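Local coordinates for hypothetical conserved protein TTC0263 (PDB 2PL2) that is of unknown function but belongs to the tetratricopeptide repeat proteins, all-helical solenoids that commonly serve as scaffolds for protein-protein interaction, at residues E81-V84 / A85-R88; L126-A129 / L130-E133. All blocks are in the same frame, centred on the assembly; numbering follows the deposited sequence.

Contact 1: E81-V84 / A85-R88; sequences EAYV and ALYR
Ala85 N reaches back to Glu81 O at 3.0 Å, Leu86 N to Ala82 O and Arg88 N to Val84 O, three i to i+4 bonds that carry the last turns of helix 73-88 through 81-84 and 85-88. The step between them is poorer: Tyr87 N divides itself between Tyr83 O and Val84 O, and both bonds are weak, bent to about 125°. Val84 O takes two donors, a sound bond from Arg88 N at 151° and the weak one from Tyr87 N.

The side chains meet in two places. Leu86 CD1 comes obliquely against Tyr83 CD1, 4.0 Å away, while Leu86 CG lies 3.3 Å from Ala82 O, so the leucine stem runs over the backbone of the preceding turn. On another side of the helix, Val84 and Arg88 lie alongside one another and point the same way. Val84 CG1, anti to its own nitrogen (chi1 171°), is the branch turned to the arginine, and it lies 4.1 Å from Arg88 NE; the arginine chain stays extended from CG to NE, which sets the guanidinium obliquely beside the CG1 methyl. The side chain of Tyr87 touches the earlier turn mainly with CB, 3.1 Å from Val84 O, and its ring leads away.

Outside the segments, Tyr83 and Leu86 pack on helices 55-68 and 93-113, helix 118-130 packs here too, and Arg88 meets Leu52 of the second subunit. Such a helix, with neighbours packed along several of its sides, is characteristic of the stacked antiparallel helices of a tetratricopeptide repeat solenoid.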
loop_
_atom_site.group_PDB
_atom_site.type_symbol
_atom_site.label_atom_id
_atom_site.label_comp_id
_atom_site.label_asym_id
_atom_site.label_seq_id
_atom_site.Cartn_x
_atom_site.Cartn_y
_atom_site.Cartn_z
ATOM N N GLU A 81 1.228 14.385 -2.128
ATOM C CA GLU A 81 1.007 12.949 -2.273
ATOM C C GLU A 81 -0.452 12.593 -2.004
ATOM O O GLU A 81 -1.000 11.671 -2.605
ATOM C CB GLU A 81 1.918 12.183 -1.314
ATOM C CG GLU A 81 3.358 12.097 -1.780
ATOM C CD GLU A 81 4.348 12.273 -0.649
ATOM O OE1 GLU A 81 4.096 11.701 0.437
ATOM O OE2 GLU A 81 5.379 12.972 -0.846
ATOM N N ALA A 82 -1.078 13.337 -1.100
ATOM C CA ALA A 82 -2.468 13.116 -0.759
ATOM C C ALA A 82 -3.365 13.306 -1.978
ATOM O O ALA A 82 -4.304 12.531 -2.182
ATOM C CB ALA A 82 -2.879 14.057 0.360
ATOM N N TYR A 83 -3.078 14.318 -2.795
ATOM C CA TYR A 83 -3.887 14.554 -3.991
ATOM C C TYR A 83 -3.718 13.437 -5.019
ATOM O O TYR A 83 -4.660 13.102 -5.746
ATOM C CB TYR A 83 -3.545 15.899 -4.644
ATOM C CG TYR A 83 -4.123 17.079 -3.905
ATOM C CD1 TYR A 83 -5.503 17.186 -3.692
ATOM C CD2 TYR A 83 -3.295 18.070 -3.378
ATOM C CE1 TYR A 83 -6.034 18.238 -2.962
ATOM C CE2 TYR A 83 -3.818 19.125 -2.649
ATOM C CZ TYR A 83 -5.186 19.207 -2.444
ATOM O OH TYR A 83 -5.703 20.243 -1.704
ATOM N N VAL A 84 -2.514 12.875 -5.092
ATOM C CA VAL A 84 -2.243 11.782 -6.021
ATOM C C VAL A 84 -3.033 10.536 -5.607
ATOM O O VAL A 84 -3.600 9.847 -6.447
ATOM C CB VAL A 84 -0.728 11.431 -6.070
ATOM C CG1 VAL A 84 -0.518 10.159 -6.870
ATOM C CG2 VAL A 84 0.063 12.586 -6.692
ATOM N N ALA A 85 -3.068 10.253 -4.311
ATOM C CA ALA A 85 -3.799 9.094 -3.831
ATOM C C ALA A 85 -5.248 9.257 -4.263
ATOM O O ALA A 85 -5.859 8.327 -4.790
ATOM C CB ALA A 85 -3.700 9.000 -2.308
ATOM N N LEU A 86 -5.783 10.454 -4.040
ATOM C CA LEU A 86 -7.155 10.791 -4.409
ATOM C C LEU A 86 -7.363 10.662 -5.921
ATOM O O LEU A 86 -8.479 10.422 -6.379
ATOM C CB LEU A 86 -7.474 12.219 -3.979
ATOM C CG LEU A 86 -7.600 12.526 -2.488
ATOM C CD1 LEU A 86 -7.536 14.034 -2.260
ATOM C CD2 LEU A 86 -8.906 11.956 -1.974
ATOM N N TYR A 87 -6.290 10.839 -6.690
ATOM C CA TYR A 87 -6.352 10.730 -8.148
ATOM C C TYR A 87 -6.491 9.287 -8.610
ATOM O O TYR A 87 -7.200 9.007 -9.573
ATOM C CB TYR A 87 -5.098 11.311 -8.799
ATOM C CG TYR A 87 -4.856 10.739 -10.185
ATOM C CD1 TYR A 87 -5.675 11.091 -11.253
ATOM C CD2 TYR A 87 -3.852 9.784 -10.406
ATOM C CE1 TYR A 87 -5.505 10.513 -12.510
ATOM C CE2 TYR A 87 -3.675 9.201 -11.651
ATOM C CZ TYR A 87 -4.509 9.565 -12.700
ATOM O OH TYR A 87 -4.361 8.994 -13.946
ATOM N N ARG A 88 -5.779 8.381 -7.949
ATOM C CA ARG A 88 -5.842 6.973 -8.303
ATOM C C ARG A 88 -7.240 6.495 -7.956
ATOM O O ARG A 88 -7.863 5.744 -8.710
ATOM C CB ARG A 88 -4.799 6.176 -7.514
ATOM C CG ARG A 88 -3.360 6.592 -7.784
ATOM C CD ARG A 88 -2.361 5.738 -7.005
ATOM N NE ARG A 88 -0.973 6.114 -7.279
ATOM C CZ ARG A 88 -0.388 6.021 -8.471
ATOM N NH1 ARG A 88 -1.067 5.561 -9.516
ATOM N NH2 ARG A 88 0.879 6.390 -8.619
#

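Contact 2: L126-A129 / L130-E133; sequences LVYA and LLGE
Tyr128 and Glu133 cross obliquely where helix 118-130 ends in a Schellman motif, the turn that leads into helix 134-147 of this tetratricopeptide repeat protein. The carboxylate meets the ring at its edge: Glu133 OE1 lies in the ring plane, 3.0 Å from Tyr128 CD1, and the two flat groups are turned 68° against each other. Glu133 gets there with CG anti to its carbonyl carbon and an extended chain beyond, while the other carboxylate oxygen, OE2, forms a salt bridge with Lys136 in the next helix. Lys136 also touches Tyr128, so one lysine meets both the acid and the ring.

Leu131 approaches the same ring obliquely, its CD1 4.2 Å from Tyr128 CD1, and the same methyl lies equally far from Val127 CG1. Leu131 CD1 thus touches both neighbours of the preceding turn, loosely, and Leu104 of helix 93-113 touches all three residues. Round the helix from this group, Leu126 and Leu130 cross each other at an angle. With its CG anti to the backbone nitrogen (chi1 -168°), Leu126 brings CD2 to 3.4 Å from Leu130 CD1, on a side where helix 73-88 packs.

The backbone begins regularly, with Leu130 N bonded to Leu126 O and Leu131 N to Val127 O. Gly132, at positive phi, then turns the chain out of the helix. Two bonds complete the Schellman motif: the six-to-one bond from Glu133 N, at the N-cap position of helix 134-147, to Tyr128 O, and the five-to-two bond from Gly132 N to Ala129 O. The latter comes from above the carbonyl plane, 58° out of it, but Gly132 N and Ala129 O are modelled only 2.5 Å apart, too short to be trusted in detail.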
loop_
_atom_site.group_PDB
_atom_site.type_symbol
_atom_site.label_atom_id
_atom_site.label_comp_id
_atom_site.label_asym_id
_atom_site.label_seq_id
_atom_site.Cartn_x
_atom_site.Cartn_y
_atom_site.Cartn_z
ATOM N N LEU A 126 6.519 12.542 -11.166
ATOM C CA LEU A 126 5.549 11.476 -10.970
ATOM C C LEU A 126 4.147 12.002 -11.261
ATOM O O LEU A 126 3.278 11.257 -11.718
ATOM C CB LEU A 126 5.629 10.963 -9.531
ATOM C CG LEU A 126 4.897 9.660 -9.185
ATOM C CD1 LEU A 126 5.224 9.267 -7.739
ATOM C CD2 LEU A 126 3.393 9.830 -9.367
ATOM N N VAL A 127 3.933 13.289 -11.000
ATOM C CA VAL A 127 2.637 13.914 -11.237
ATOM C C VAL A 127 2.412 14.183 -12.721
ATOM O O VAL A 127 1.312 13.964 -13.238
ATOM C CB VAL A 127 2.496 15.232 -10.432
ATOM C CG1 VAL A 127 1.195 15.947 -10.815
ATOM C CG2 VAL A 127 2.509 14.928 -8.937
ATOM N N TYR A 128 3.444 14.658 -13.412
ATOM C CA TYR A 128 3.322 14.901 -14.847
ATOM C C TYR A 128 3.041 13.597 -15.586
ATOM O O TYR A 128 2.305 13.582 -16.577
ATOM C CB TYR A 128 4.599 15.518 -15.404
ATOM C CG TYR A 128 4.716 17.001 -15.181
ATOM C CD1 TYR A 128 3.698 17.872 -15.578
ATOM C CD2 TYR A 128 5.851 17.539 -14.602
ATOM C CE1 TYR A 128 3.816 19.245 -15.404
ATOM C CE2 TYR A 128 5.983 18.910 -14.425
ATOM C CZ TYR A 128 4.960 19.756 -14.827
ATOM O OH TYR A 128 5.103 21.101 -14.641
ATOM N N ALA A 129 3.633 12.504 -15.108
ATOM C CA ALA A 129 3.422 11.199 -15.731
ATOM C C ALA A 129 1.954 10.786 -15.592
ATOM O O ALA A 129 1.315 10.401 -16.568
ATOM C CB ALA A 129 4.331 10.159 -15.086
ATOM N N LEU A 130 1.419 10.868 -14.377
ATOM C CA LEU A 130 0.021 10.514 -14.140
ATOM C C LEU A 130 -0.865 11.366 -15.035
ATOM O O LEU A 130 -1.975 10.962 -15.384
ATOM C CB LEU A 130 -0.340 10.734 -12.671
ATOM C CG LEU A 130 0.455 9.848 -11.709
ATOM C CD1 LEU A 130 0.188 10.247 -10.270
ATOM C CD2 LEU A 130 0.076 8.388 -11.939
ATOM N N LEU A 131 -0.369 12.551 -15.394
ATOM C CA LEU A 131 -1.099 13.461 -16.268
ATOM C C LEU A 131 -0.838 13.086 -17.724
ATOM O O LEU A 131 -1.289 13.762 -18.644
ATOM C CB LEU A 131 -0.650 14.908 -16.039
ATOM C CG LEU A 131 -1.167 15.688 -14.824
ATOM C CD1 LEU A 131 -0.321 16.940 -14.634
ATOM C CD2 LEU A 131 -2.627 16.054 -15.012
ATOM N N GLY A 132 -0.107 12.001 -17.933
ATOM C CA GLY A 132 0.195 11.593 -19.287
ATOM C C GLY A 132 1.088 12.616 -19.958
ATOM O O GLY A 132 1.071 12.762 -21.180
ATOM N N GLU A 133 1.856 13.347 -19.159
ATOM C CA GLU A 133 2.773 14.342 -19.703
ATOM C C GLU A 133 4.198 13.817 -19.622
ATOM O O GLU A 133 5.049 14.361 -18.912
ATOM C CB GLU A 133 2.648 15.661 -18.947
ATOM C CG GLU A 133 1.389 16.443 -19.275
ATOM C CD GLU A 133 1.350 17.778 -18.567
ATOM O OE1 GLU A 133 1.291 17.791 -17.314
ATOM O OE2 GLU A 133 1.391 18.814 -19.264
#

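In the fold
Contacts 1 and 2 lie at the C-terminal ends of two helices, 73-88 and 118-130, with their centres about 12 Å apart, and they pack directly on each other. Leu130 is the meeting point: its CD1 is 3.5 Å from Val84 CG1, its CD2 is 3.9 Å from Arg88 NH1, and its carbonyl O is 3.4 Å from Tyr87 OH. Val84 CG2 also lies 4.1 Å from Val127 CG2. Helix 93-113, which joins the two along the chain, packs against both, touching Tyr83, Leu86 and Tyr87 on one and Val127, Tyr128 and Leu131 on the other. Contact 1 is the more buried; contact 2 lies nearer the surface.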